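Local structure of SusD-like protein BACOVA_02651 (Bacteroides ovatus, 5E75) at residues A[34-39]-A[246-251]; A[58-63]-A[493-498]; A[73-78]-A[126-131]; A[81-86]-A[118-123]; A[500-503]-A[508-511]. The protein binds polysaccharide at the bacterial cell surface, probably capturing xyloglucan before its transport into the periplasm for degradation. All blocks are in the same frame, centred on the assembly; numbering follows the deposited sequence.

Contact 1 (A[34-39]-A[246-251]); sequences DYNQRS and LAMQWV
The side-chain amide of Asn36 lies against the benzo part of the Trp250 indole, with Asn36 CG 3.4 Å from Trp250 CZ2. The two side chains arrive from opposite directions, and the amide meets the indole obliquely, the two planes 36° apart. CG of Asn36 is anti to the backbone N (chi1 -166°), which extends the amide toward Met248 at the strand end and Trp250 just beyond it. The Asn36 and Met248 side chains slide past each other in opposite directions, with Asn36 OD1 4.0 Å from Met248 SD. Met248 reaches outward with an extended chain; its CE ends at the edge of the Tyr35 ring, 4.3 Å from Tyr35 CD2, while its CB lies against one face of the Trp250 indole. All four residues are buried. Their polar groups are satisfied beyond the two segments: Thr355 OG1 bonds both Asn36 OD1 and Trp250 NE1, and Tyr35 OH bonds Tyr423. Thr355 on OD1 and Asn260 on ND2 together hold the amide's rotation. The contact joins helix 33-36 to the end of strand 244-248, which pairs antiparallel with strand 355-359, while Asp34 and, farther along segment 34-39, Ser39 pack against helix 70-95.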
# COMPACT_ATOMS: atom_id res chain seq x y z
N ASP A 34 2.70 0.60 14.65
CA ASP A 34 1.92 -0.59 15.02
C ASP A 34 1.35 -1.26 13.78
O ASP A 34 1.08 -2.45 13.80
CB ASP A 34 0.77 -0.28 15.99
CG ASP A 34 1.24 -0.06 17.41
OD1 ASP A 34 2.45 -0.18 17.68
OD2 ASP A 34 0.36 0.24 18.26
N TYR A 35 1.11 -0.48 12.73
CA TYR A 35 0.62 -1.04 11.46
C TYR A 35 1.77 -1.63 10.65
O TYR A 35 1.69 -2.79 10.22
CB TYR A 35 -0.09 0.07 10.67
CG TYR A 35 -0.47 -0.25 9.24
CD1 TYR A 35 -1.31 -1.32 8.94
CD2 TYR A 35 -0.04 0.55 8.19
CE1 TYR A 35 -1.68 -1.59 7.63
CE2 TYR A 35 -0.41 0.28 6.87
CZ TYR A 35 -1.23 -0.79 6.61
OH TYR A 35 -1.63 -1.08 5.31
N ASN A 36 2.83 -0.86 10.45
CA ASN A 36 3.96 -1.32 9.66
C ASN A 36 4.66 -2.53 10.25
O ASN A 36 5.24 -3.31 9.51
CB ASN A 36 4.98 -0.19 9.45
CG ASN A 36 5.97 -0.50 8.37
OD1 ASN A 36 5.65 -0.39 7.17
ND2 ASN A 36 7.18 -0.94 8.75
N GLN A 37 4.59 -2.72 11.56
CA GLN A 37 5.42 -3.75 12.16
C GLN A 37 4.96 -5.16 11.82
O GLN A 37 5.72 -6.11 12.00
CB GLN A 37 5.53 -3.57 13.67
CG GLN A 37 4.29 -3.91 14.46
CD GLN A 37 4.58 -4.11 15.93
OE1 GLN A 37 4.31 -3.24 16.76
NE2 GLN A 37 5.15 -5.26 16.26
N ARG A 38 3.73 -5.31 11.36
CA ARG A 38 3.22 -6.64 11.06
C ARG A 38 2.08 -6.65 10.06
O ARG A 38 2.23 -7.19 8.96
CB ARG A 38 2.77 -7.32 12.37
CG ARG A 38 2.48 -8.81 12.25
CD ARG A 38 2.78 -9.53 13.57
NE ARG A 38 4.22 -9.56 13.86
CZ ARG A 38 5.06 -10.51 13.44
NH1 ARG A 38 4.62 -11.53 12.70
NH2 ARG A 38 6.34 -10.44 13.77
N SER A 39 0.95 -6.05 10.44
CA SER A 39 -0.30 -6.24 9.72
C SER A 39 -0.33 -5.65 8.30
O SER A 39 -1.13 -6.07 7.49
CB SER A 39 -1.47 -5.68 10.53
OG SER A 39 -1.35 -4.29 10.73
N LEU A 246 4.68 10.52 -0.86
CA LEU A 246 4.46 10.37 0.57
C LEU A 246 4.94 8.99 0.98
O LEU A 246 4.62 7.99 0.33
CB LEU A 246 2.98 10.55 0.91
CG LEU A 246 2.64 10.71 2.39
CD1 LEU A 246 3.29 11.97 2.97
CD2 LEU A 246 1.14 10.75 2.61
N ALA A 247 5.71 8.92 2.06
CA ALA A 247 6.23 7.65 2.55
C ALA A 247 6.48 7.74 4.04
O ALA A 247 6.80 8.82 4.57
CB ALA A 247 7.51 7.28 1.84
N MET A 248 6.36 6.59 4.70
CA MET A 248 6.80 6.46 6.08
C MET A 248 8.33 6.52 6.11
O MET A 248 9.02 5.85 5.35
CB MET A 248 6.31 5.14 6.69
CG MET A 248 4.82 4.95 6.55
SD MET A 248 4.26 3.31 7.06
CE MET A 248 2.69 3.19 6.19
N GLN A 249 8.82 7.34 7.02
CA GLN A 249 10.22 7.76 7.05
C GLN A 249 10.95 7.06 8.19
O GLN A 249 11.08 7.58 9.30
CB GLN A 249 10.29 9.28 7.25
CG GLN A 249 9.60 10.06 6.16
CD GLN A 249 10.32 9.95 4.83
OE1 GLN A 249 11.55 9.98 4.76
NE2 GLN A 249 9.55 9.82 3.76
N TRP A 250 11.45 5.87 7.92
CA TRP A 250 12.05 5.06 8.97
C TRP A 250 13.47 5.51 9.32
O TRP A 250 14.18 6.10 8.49
CB TRP A 250 11.98 3.57 8.59
CG TRP A 250 10.58 3.14 8.34
CD1 TRP A 250 10.06 2.68 7.16
CD2 TRP A 250 9.49 3.14 9.27
NE1 TRP A 250 8.73 2.39 7.30
CE2 TRP A 250 8.34 2.67 8.59
CE3 TRP A 250 9.37 3.50 10.62
CZ2 TRP A 250 7.10 2.56 9.20
CZ3 TRP A 250 8.14 3.38 11.23
CH2 TRP A 250 7.02 2.91 10.52
N VAL A 251 13.85 5.26 10.57
CA VAL A 251 15.13 5.71 11.13
C VAL A 251 15.87 4.48 11.66
O VAL A 251 15.80 4.17 12.84
CB VAL A 251 14.93 6.71 12.30
CG1 VAL A 251 16.28 7.25 12.77
CG2 VAL A 251 14.00 7.86 11.91

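Contact 2 (A[58-63]-A[493-498]). With TRS (2-amino-2-hydroxymethyl-propane-1,3-diol), chain G.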
# COMPACT_ATOMS: atom_id res chain seq x y z
N PRO A 58 -2.24 -17.20 6.18
CA PRO A 58 -2.90 -17.59 4.93
C PRO A 58 -4.38 -17.22 4.92
O PRO A 58 -4.98 -17.04 3.85
CB PRO A 58 -2.74 -19.11 4.91
CG PRO A 58 -2.57 -19.50 6.32
CD PRO A 58 -1.76 -18.39 6.93
N GLN A 59 -4.96 -17.09 6.11
CA GLN A 59 -6.38 -16.79 6.22
C GLN A 59 -6.75 -15.45 5.57
O GLN A 59 -7.89 -15.27 5.15
CB GLN A 59 -6.86 -16.81 7.68
CG GLN A 59 -6.16 -15.83 8.60
CD GLN A 59 -4.89 -16.38 9.23
OE1 GLN A 59 -4.34 -17.38 8.78
NE2 GLN A 59 -4.43 -15.72 10.30
N PHE A 60 -5.80 -14.52 5.50
CA PHE A 60 -6.07 -13.26 4.83
C PHE A 60 -6.23 -13.42 3.33
O PHE A 60 -7.02 -12.71 2.70
CB PHE A 60 -4.99 -12.22 5.17
CG PHE A 60 -5.18 -11.62 6.52
CD1 PHE A 60 -4.76 -12.29 7.64
CD2 PHE A 60 -5.88 -10.42 6.67
CE1 PHE A 60 -4.98 -11.77 8.89
CE2 PHE A 60 -6.10 -9.89 7.92
CZ PHE A 60 -5.65 -10.56 9.03
N VAL A 61 -5.52 -14.39 2.77
CA VAL A 61 -5.57 -14.69 1.35
C VAL A 61 -6.81 -15.51 1.00
O VAL A 61 -7.41 -15.35 -0.07
CB VAL A 61 -4.31 -15.46 0.89
CG1 VAL A 61 -4.30 -15.59 -0.64
CG2 VAL A 61 -3.04 -14.78 1.37
N THR A 62 -7.19 -16.43 1.89
CA THR A 62 -8.27 -17.36 1.60
C THR A 62 -9.62 -16.94 2.19
O THR A 62 -10.61 -17.66 2.06
CB THR A 62 -7.91 -18.77 2.09
OG1 THR A 62 -7.81 -18.77 3.52
CG2 THR A 62 -6.59 -19.22 1.49
N PHE A 63 -9.67 -15.77 2.81
CA PHE A 63 -10.90 -15.22 3.38
C PHE A 63 -11.46 -16.05 4.53
O PHE A 63 -12.65 -16.38 4.57
CB PHE A 63 -11.97 -14.95 2.30
CG PHE A 63 -11.59 -13.85 1.35
CD1 PHE A 63 -11.89 -12.53 1.65
CD2 PHE A 63 -10.91 -14.13 0.18
CE1 PHE A 63 -11.53 -11.51 0.80
CE2 PHE A 63 -10.55 -13.12 -0.70
CZ PHE A 63 -10.85 -11.80 -0.38
N ILE A 493 -15.70 -9.63 2.36
CA ILE A 493 -14.72 -8.66 1.88
C ILE A 493 -14.19 -7.74 2.97
O ILE A 493 -12.98 -7.65 3.16
CB ILE A 493 -15.26 -7.86 0.68
CG1 ILE A 493 -15.71 -8.80 -0.44
CG2 ILE A 493 -14.21 -6.88 0.16
CD1 ILE A 493 -14.68 -9.84 -0.88
N PHE A 494 -15.09 -7.07 3.68
CA PHE A 494 -14.70 -6.22 4.79
C PHE A 494 -14.41 -7.09 6.01
O PHE A 494 -15.11 -8.07 6.27
CB PHE A 494 -15.78 -5.17 5.05
CG PHE A 494 -15.83 -4.10 3.99
CD1 PHE A 494 -16.51 -4.28 2.79
CD2 PHE A 494 -15.16 -2.91 4.19
CE1 PHE A 494 -16.52 -3.27 1.84
CE2 PHE A 494 -15.18 -1.92 3.27
CZ PHE A 494 -15.85 -2.10 2.07
N LEU A 495 -13.35 -6.74 6.72
CA LEU A 495 -12.89 -7.52 7.87
C LEU A 495 -13.69 -7.20 9.13
O LEU A 495 -14.27 -6.14 9.25
CB LEU A 495 -11.40 -7.26 8.08
CG LEU A 495 -10.55 -7.98 7.02
CD1 LEU A 495 -9.17 -7.38 6.80
CD2 LEU A 495 -10.42 -9.45 7.38
N PRO A 496 -13.74 -8.15 10.08
CA PRO A 496 -14.46 -7.92 11.33
C PRO A 496 -13.71 -6.94 12.23
O PRO A 496 -12.49 -6.81 12.12
CB PRO A 496 -14.53 -9.31 11.97
CG PRO A 496 -13.39 -10.04 11.41
CD PRO A 496 -13.14 -9.49 10.03
N TYR A 497 -14.45 -6.25 13.10
CA TYR A 497 -13.82 -5.40 14.11
C TYR A 497 -13.05 -6.31 15.07
O TYR A 497 -13.46 -7.44 15.31
CB TYR A 497 -14.87 -4.54 14.83
CG TYR A 497 -15.56 -3.60 13.88
CD1 TYR A 497 -14.89 -2.50 13.36
CD2 TYR A 497 -16.85 -3.84 13.45
CE1 TYR A 497 -15.50 -1.64 12.46
CE2 TYR A 497 -17.47 -3.00 12.55
CZ TYR A 497 -16.79 -1.92 12.04
OH TYR A 497 -17.42 -1.11 11.13
N PRO A 498 -11.91 -5.83 15.59
CA PRO A 498 -11.10 -6.72 16.43
C PRO A 498 -11.83 -7.07 17.71
O PRO A 498 -12.40 -6.18 18.34
CB PRO A 498 -9.85 -5.87 16.73
CG PRO A 498 -9.86 -4.75 15.73
CD PRO A 498 -11.30 -4.50 15.42
C TRS G . -15.44 -12.84 7.50
C1 TRS G . -14.44 -13.10 8.61
C2 TRS G . -15.02 -13.36 6.11
C3 TRS G . -15.80 -11.39 7.33
N TRS G . -16.59 -13.70 7.79
O1 TRS G . -13.24 -12.47 8.26
O2 TRS G . -14.52 -14.64 6.06
O3 TRS G . -14.79 -10.71 6.58
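Phe63 CE1 meets the terminal methyl of Ile493, CD1, at 3.9 Å, and Phe60 CE2 meets Leu495 CD1 at 4.1 Å. The second pair is an edge approach: the leucine methyl lies near the plane of the Phe60 ring, and the two side chains run at about a right angle. Phe63 and Ile493 meet obliquely instead. All four side chains are buried, yet the backbones stay apart, the nearest CA atoms (those of Phe63 and Ile493) being 7.7 Å from each other; the ends of the side chains do the bridging. For Ile493 this depends on a bent chain, with chi1 -56° and chi2 -51° bringing CD1 round to the ring although CB points away from the other segment. Phe60 belongs to the short, weakly bonded helix 58-62, and Phe63 follows it with positive phi (64°), a left-handed conformation that ends the helical run. The contact thus brings an early helix of the SusD fold against the connection between helices 490-493 and 499-504, more than 400 residues on, where Pro498 is the N-cap of the latter. A Tris molecule, probably from the crystallisation liquor, spans the segments: its O3 donates to Phe494 O at 2.7 Å, and its O2 lies 3.0 Å from Phe63 O. Farther out, Arg47 bonds Ile493 O and lies against the Phe63 side chain. Ile493 also packs on Trp422 and Phe429 of helix 421-431, and Leu495 on Leu72 of helix 70-95.

Contact 3 (A[73-78]-A[126-131]); sequences SGAWSG and RIWGPV. With EDO (1,2-ethanediol), chain C; EDO (1,2-ethanediol), chain D.
The benzo edge of Trp76 is driven into the face of Trp128, a T-shaped pair with six-membered rings 4.9 Å apart between centroids and planes at 89°. Trp76 CG stands anti to the backbone N (chi1 -176°), which swings this edge out to Trp128. Trp76 CE3 is the leading atom: it stands over the centre of the Trp128 ring system and comes to 3.7 Å from Trp128 CE2. On the opposite face of the Trp128 indole sits Ile127 CG2, the side-chain methyl of its own neighbour, so the ring is held between an aromatic edge and an aliphatic bump. The far corner of the same indole, Trp128 CH2, fits against the helix surface at the Ala75 methyl, 4.0 Å from Ala75 CB, and approaches Trp76 N to 3.6 Å. Val131 closes in on Trp76 from another direction, with CG1 4.1 Å from Trp76 CZ3. The hollow that receives the Trp76 edge is thus shaped by the loop after helix 103-125, which folds back on helix 70-95 in the family's N-terminal, TPR-clan region. Between Trp128 and Val131 this loop passes Gly129, whose positive phi (88°) is readily adopted by glycine. Trp128 NE1 bonds Pro496 O, and the nearly parallel Tyr497 ring also meets this indole. Trp76 NE1 donates to O1 of an ethanediol molecule, probably from the crystallisation liquor, at 2.9 Å.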
# COMPACT_ATOMS: atom_id res chain seq x y z
N SER A 73 -6.19 -6.32 15.37
CA SER A 73 -6.00 -5.45 16.52
C SER A 73 -4.78 -4.55 16.31
O SER A 73 -4.82 -3.37 16.64
CB SER A 73 -5.90 -6.29 17.79
OG SER A 73 -4.93 -7.28 17.66
N GLY A 74 -3.72 -5.09 15.72
CA GLY A 74 -2.54 -4.30 15.45
C GLY A 74 -2.82 -3.19 14.44
O GLY A 74 -2.40 -2.05 14.62
N ALA A 75 -3.53 -3.52 13.36
CA ALA A 75 -3.84 -2.51 12.34
C ALA A 75 -4.73 -1.41 12.91
O ALA A 75 -4.46 -0.22 12.71
CB ALA A 75 -4.48 -3.16 11.12
N TRP A 76 -5.76 -1.82 13.64
CA TRP A 76 -6.70 -0.90 14.29
C TRP A 76 -5.94 0.03 15.21
O TRP A 76 -6.11 1.24 15.16
CB TRP A 76 -7.75 -1.70 15.05
CG TRP A 76 -8.89 -0.91 15.72
CD1 TRP A 76 -8.92 -0.45 17.01
CD2 TRP A 76 -10.15 -0.56 15.14
NE1 TRP A 76 -10.12 0.16 17.26
CE2 TRP A 76 -10.89 0.12 16.12
CE3 TRP A 76 -10.73 -0.75 13.88
CZ2 TRP A 76 -12.18 0.61 15.88
CZ3 TRP A 76 -11.99 -0.25 13.64
CH2 TRP A 76 -12.71 0.41 14.64
N SER A 77 -5.08 -0.55 16.05
CA SER A 77 -4.22 0.25 16.93
C SER A 77 -3.34 1.22 16.17
O SER A 77 -3.22 2.39 16.55
CB SER A 77 -3.32 -0.66 17.79
OG SER A 77 -2.46 0.13 18.63
N GLY A 78 -2.70 0.75 15.10
CA GLY A 78 -1.82 1.59 14.31
C GLY A 78 -2.51 2.75 13.65
O GLY A 78 -2.06 3.89 13.75
N ARG A 126 -11.36 1.12 3.74
CA ARG A 126 -11.23 0.02 2.79
C ARG A 126 -10.72 -1.27 3.48
O ARG A 126 -10.14 -2.13 2.80
CB ARG A 126 -10.27 0.46 1.63
CG ARG A 126 -10.71 1.80 0.80
CD ARG A 126 -9.59 2.39 -0.15
NE ARG A 126 -8.46 2.92 0.58
CZ ARG A 126 -7.27 3.17 0.07
NH1 ARG A 126 -7.03 2.91 -1.22
NH2 ARG A 126 -6.29 3.60 0.84
N ILE A 127 -10.89 -1.36 4.81
CA ILE A 127 -10.68 -2.57 5.63
C ILE A 127 -11.96 -2.93 6.38
O ILE A 127 -12.49 -4.03 6.22
CB ILE A 127 -9.52 -2.39 6.67
CG1 ILE A 127 -8.20 -2.18 5.98
CG2 ILE A 127 -9.45 -3.61 7.63
CD1 ILE A 127 -7.10 -1.61 6.89
N TRP A 128 -12.46 -1.98 7.17
CA TRP A 128 -13.66 -2.18 7.99
C TRP A 128 -14.91 -1.48 7.44
O TRP A 128 -16.03 -1.94 7.70
CB TRP A 128 -13.43 -1.67 9.43
CG TRP A 128 -12.44 -2.51 10.18
CD1 TRP A 128 -12.68 -3.73 10.73
CD2 TRP A 128 -11.06 -2.22 10.43
NE1 TRP A 128 -11.53 -4.23 11.31
CE2 TRP A 128 -10.53 -3.31 11.15
CE3 TRP A 128 -10.23 -1.14 10.12
CZ2 TRP A 128 -9.20 -3.36 11.54
CZ3 TRP A 128 -8.91 -1.19 10.52
CH2 TRP A 128 -8.40 -2.29 11.23
N GLY A 129 -14.73 -0.40 6.69
CA GLY A 129 -15.86 0.41 6.22
C GLY A 129 -16.18 1.46 7.27
O GLY A 129 -15.38 2.36 7.48
N PRO A 130 -17.33 1.35 7.96
CA PRO A 130 -17.60 2.29 9.05
C PRO A 130 -16.52 2.22 10.11
O PRO A 130 -16.06 1.14 10.47
CB PRO A 130 -18.95 1.79 9.61
CG PRO A 130 -19.58 1.04 8.48
CD PRO A 130 -18.43 0.39 7.77
N VAL A 131 -16.11 3.38 10.60
CA VAL A 131 -15.17 3.46 11.73
C VAL A 131 -15.55 4.68 12.57
O VAL A 131 -16.43 5.45 12.18
CB VAL A 131 -13.68 3.55 11.26
CG1 VAL A 131 -13.22 2.22 10.66
CG2 VAL A 131 -13.48 4.69 10.30
C1 EDO C . -3.94 6.36 0.26
O1 EDO C . -4.07 5.15 -0.48
C2 EDO C . -3.56 6.08 1.70
O2 EDO C . -4.73 5.83 2.50
C1 EDO D . -11.16 3.50 18.54
O1 EDO D . -11.04 2.20 19.14
C2 EDO D . -10.40 4.52 19.36
O2 EDO D . -9.12 3.98 19.71

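Contact 4 (A[81-86]-A[118-123]); sequences SVVTMA and ACAYFY. With EDO (1,2-ethanediol), chain C.
Apolar packing and one CH-pi contact join Val82 and Val83 to Ala120 and Tyr121. In the first group, Val82 CA and Ala120 CA are 6.5 Å apart, the closest such approach of the two segments. The CB atoms of Val82 and Ala120 are separated by 3.9 Å. The short alanine methyl receives both Val82 CB and CG1, and Val83 CG2 also reaches it, at 4.2 Å from Ala120 CB. The CH-pi contact is carried by Val83 CG2, which sits over one face of the Tyr121 ring, 4.0 Å from its centroid and 28° off the normal. The methyl is displaced from the centre toward Tyr121 CE2, 3.6 Å from Val83 CG2. With Val83 CG1 anti to the backbone N (chi1 172°), the two methyls spread over the ring and its phenol end. The two side chains cross at about a right angle. Polar interactions lie outside the interface: Tyr121 OH bonds Ile132 O, anchoring the ring's far end to the loop after helix 103-125, and an ethanediol molecule, probably from the crystallisation liquor, donates through O2 to Cys119 O at 3.0 Å. Helices 70-95 and 103-125 form an antiparallel pair, their local axes 9.0 Å apart at 154°, consistent with the helical, TPR-clan character of this family region. Helix 151-168 packs on Ala118, Tyr121 and Phe122, and helix 180-195 covers Phe122 beyond it.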
# COMPACT_ATOMS: atom_id res chain seq x y z
N SER A 81 -3.51 5.15 16.17
CA SER A 81 -2.33 5.87 16.66
C SER A 81 -2.01 7.06 15.76
O SER A 81 -1.64 8.14 16.23
CB SER A 81 -1.12 4.93 16.75
OG SER A 81 -1.25 4.02 17.82
N VAL A 82 -2.15 6.89 14.45
CA VAL A 82 -1.99 8.01 13.53
C VAL A 82 -3.04 9.09 13.82
O VAL A 82 -2.71 10.29 13.90
CB VAL A 82 -2.07 7.57 12.03
CG1 VAL A 82 -1.93 8.78 11.12
CG2 VAL A 82 -1.01 6.55 11.70
N VAL A 83 -4.29 8.69 13.95
CA VAL A 83 -5.36 9.64 14.19
C VAL A 83 -5.12 10.40 15.48
O VAL A 83 -5.21 11.63 15.49
CB VAL A 83 -6.74 8.92 14.26
CG1 VAL A 83 -7.84 9.89 14.70
CG2 VAL A 83 -7.07 8.26 12.90
N THR A 84 -4.83 9.69 16.56
CA THR A 84 -4.68 10.38 17.85
C THR A 84 -3.40 11.20 17.89
O THR A 84 -3.39 12.29 18.49
CB THR A 84 -4.79 9.43 19.03
OG1 THR A 84 -3.76 8.47 18.96
CG2 THR A 84 -6.13 8.72 19.05
N MET A 85 -2.31 10.75 17.27
CA MET A 85 -1.14 11.63 17.16
C MET A 85 -1.42 12.91 16.36
O MET A 85 -0.96 14.00 16.72
CB MET A 85 0.09 10.92 16.58
CG MET A 85 1.32 11.81 16.68
SD MET A 85 2.84 11.12 16.03
CE MET A 85 3.05 9.73 17.10
N ALA A 86 -2.13 12.77 15.25
CA ALA A 86 -2.53 13.92 14.45
C ALA A 86 -3.33 14.90 15.32
O ALA A 86 -3.09 16.12 15.31
CB ALA A 86 -3.37 13.47 13.25
N ALA A 118 -6.12 11.72 7.35
CA ALA A 118 -6.88 11.35 6.16
C ALA A 118 -6.40 10.02 5.61
O ALA A 118 -7.21 9.17 5.27
CB ALA A 118 -6.77 12.44 5.09
N CYS A 119 -5.10 9.84 5.50
CA CYS A 119 -4.59 8.58 5.02
C CYS A 119 -4.99 7.40 5.90
O CYS A 119 -5.36 6.35 5.39
CB CYS A 119 -3.07 8.62 4.88
SG CYS A 119 -2.45 9.69 3.53
N ALA A 120 -4.89 7.56 7.21
CA ALA A 120 -5.28 6.51 8.12
C ALA A 120 -6.76 6.14 7.95
O ALA A 120 -7.09 4.97 7.85
CB ALA A 120 -4.98 6.92 9.56
N TYR A 121 -7.63 7.14 7.90
CA TYR A 121 -9.05 6.87 7.72
C TYR A 121 -9.34 6.26 6.35
O TYR A 121 -10.21 5.42 6.23
CB TYR A 121 -9.92 8.11 8.00
CG TYR A 121 -10.24 8.30 9.45
CD1 TYR A 121 -10.93 7.34 10.16
CD2 TYR A 121 -9.82 9.43 10.15
CE1 TYR A 121 -11.22 7.49 11.50
CE2 TYR A 121 -10.11 9.59 11.49
CZ TYR A 121 -10.81 8.63 12.17
OH TYR A 121 -11.09 8.79 13.52
N PHE A 122 -8.60 6.66 5.32
CA PHE A 122 -8.83 6.10 3.99
C PHE A 122 -8.43 4.63 3.93
O PHE A 122 -9.11 3.82 3.29
CB PHE A 122 -8.12 6.94 2.93
CG PHE A 122 -8.48 6.61 1.48
CD1 PHE A 122 -9.77 6.31 1.07
CD2 PHE A 122 -7.50 6.67 0.52
CE1 PHE A 122 -10.04 6.05 -0.27
CE2 PHE A 122 -7.78 6.41 -0.82
CZ PHE A 122 -9.03 6.11 -1.20
N TYR A 123 -7.35 4.24 4.62
CA TYR A 123 -7.05 2.82 4.75
C TYR A 123 -8.17 2.10 5.51
O TYR A 123 -8.67 1.05 5.08
CB TYR A 123 -5.73 2.61 5.48
CG TYR A 123 -4.46 2.90 4.68
CD1 TYR A 123 -4.24 2.35 3.43
CD2 TYR A 123 -3.47 3.72 5.22
CE1 TYR A 123 -3.08 2.60 2.75
CE2 TYR A 123 -2.30 3.99 4.54
CZ TYR A 123 -2.10 3.41 3.30
OH TYR A 123 -0.94 3.66 2.58
C1 EDO C . -3.94 6.36 0.26
O1 EDO C . -4.07 5.15 -0.48
C2 EDO C . -3.56 6.08 1.70
O2 EDO C . -4.73 5.83 2.50

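Contact 5 (A[500-503]-A[508-511])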
# COMPACT_ATOMS: atom_id res chain seq x y z
N SER A 500 -11.10 -7.79 20.81
CA SER A 500 -10.77 -7.11 22.05
C SER A 500 -11.35 -5.70 22.08
O SER A 500 -11.77 -5.21 23.13
CB SER A 500 -9.25 -7.07 22.25
OG SER A 500 -8.60 -6.42 21.16
N ASP A 501 -11.39 -5.04 20.93
CA ASP A 501 -11.95 -3.70 20.83
C ASP A 501 -13.47 -3.73 20.94
O ASP A 501 -14.06 -2.82 21.52
CB ASP A 501 -11.48 -3.01 19.55
CG ASP A 501 -10.00 -2.68 19.59
OD1 ASP A 501 -9.61 -1.81 20.39
OD2 ASP A 501 -9.21 -3.30 18.85
N VAL A 502 -14.11 -4.77 20.40
CA VAL A 502 -15.56 -4.91 20.51
C VAL A 502 -15.97 -5.16 21.97
O VAL A 502 -17.02 -4.68 22.41
CB VAL A 502 -16.09 -6.05 19.60
CG1 VAL A 502 -17.59 -6.22 19.77
CG2 VAL A 502 -15.76 -5.75 18.13
N ILE A 503 -15.16 -5.90 22.71
CA ILE A 503 -15.44 -6.13 24.13
C ILE A 503 -15.42 -4.80 24.89
O ILE A 503 -16.30 -4.54 25.71
CB ILE A 503 -14.44 -7.15 24.74
CG1 ILE A 503 -14.75 -8.55 24.19
CG2 ILE A 503 -14.51 -7.15 26.27
CD1 ILE A 503 -13.65 -9.56 24.45
N LEU A 508 -19.33 -1.11 18.51
CA LEU A 508 -18.73 -1.61 17.28
C LEU A 508 -19.61 -2.69 16.65
O LEU A 508 -19.49 -2.97 15.46
CB LEU A 508 -17.30 -2.12 17.51
CG LEU A 508 -16.27 -1.04 17.89
CD1 LEU A 508 -14.93 -1.70 18.13
CD2 LEU A 508 -16.14 0.07 16.84
N ASN A 509 -20.53 -3.26 17.42
CA ASN A 509 -21.50 -4.23 16.91
C ASN A 509 -22.87 -3.62 16.58
O ASN A 509 -23.80 -4.34 16.23
CB ASN A 509 -21.72 -5.36 17.92
CG ASN A 509 -20.72 -6.49 17.78
OD1 ASN A 509 -20.16 -6.72 16.71
ND2 ASN A 509 -20.51 -7.22 18.87
N GLU A 510 -22.97 -2.30 16.65
CA GLU A 510 -24.23 -1.60 16.42
C GLU A 510 -24.14 -0.76 15.16
O GLU A 510 -23.04 -0.51 14.66
CB GLU A 510 -24.57 -0.72 17.62
CG GLU A 510 -24.75 -1.50 18.93
CD GLU A 510 -25.89 -2.49 18.86
OE1 GLU A 510 -26.90 -2.18 18.19
OE2 GLU A 510 -25.77 -3.58 19.45
N PRO A 511 -25.29 -0.33 14.63
CA PRO A 511 -25.28 0.41 13.37
C PRO A 511 -24.49 1.72 13.46
O PRO A 511 -24.49 2.35 14.53
CB PRO A 511 -26.77 0.71 13.14
CG PRO A 511 -27.49 -0.33 13.89
CD PRO A 511 -26.66 -0.65 15.08
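The chain folds back after helix 499-504 into a 3-10 segment that includes Leu508 and Asn509, bringing Leu508 CA to within 5.6 Å of Val502 CA only a few residues after the helix ends. Val502 is the hub, offering its two methyls to different partners. CG2, which lies beside the backbone N, takes the Leu508 side, with Leu508 CB 4.0 Å from Val502 CG2 and the two side chains meeting at a slant. CG1, anti to the backbone N (chi1 178°), points to Asn509, whose side chain crosses it at about a right angle; Asn509 ND2 and Val502 CG1 make a short, non-bonding contact on which little should rest, since Asn509 also touches a crystal neighbour. Leu508 CD1 reaches back to the preceding residue, Asp501, lying 3.7 Å from Asp501 O and 4.0 Å from Asp501 CB. The leucine is therefore laid over the backbone of the helix as well as against a side chain. The chain leaving helix 499-504 thus turns back and packs on it, near the C-terminal end of the SusD-family region. Leu508 is buried while Asn509 is exposed, so the contact grades from interior to surface across two consecutive residues. On the inner side Leu508 also packs against Ile132 and Leu148 of loops and Trp76 of helix 70-95. Asp501 lies against the same tryptophan, and Val502 touches Tyr497.

Contacts 1 to 4 are buried, whereas contact 5 is partly exposed and its centre lies farthest from the chain's centre, about 26 Å away. Helix 70-95 supplies one segment to both contact 3 and contact 4, and Trp76 from contact 3 also packs on contact 5. Contacts 2 and 3 meet through a hydrogen bond from Tyr497 to Pro130; Asp34 of contact 1 bonds Ser77 of contact 3. Chemistry follows place: the helix pair of contact 4 relies on small aliphatic groups and one tyrosine face, contact 3 on one indole edge set against the face of another, contact 2 on phenyl-to-methyl pairs, and contact 1 sets a buried amide beside an indole, while contact 5 combines a valine-leucine contact with an exposed asparagine.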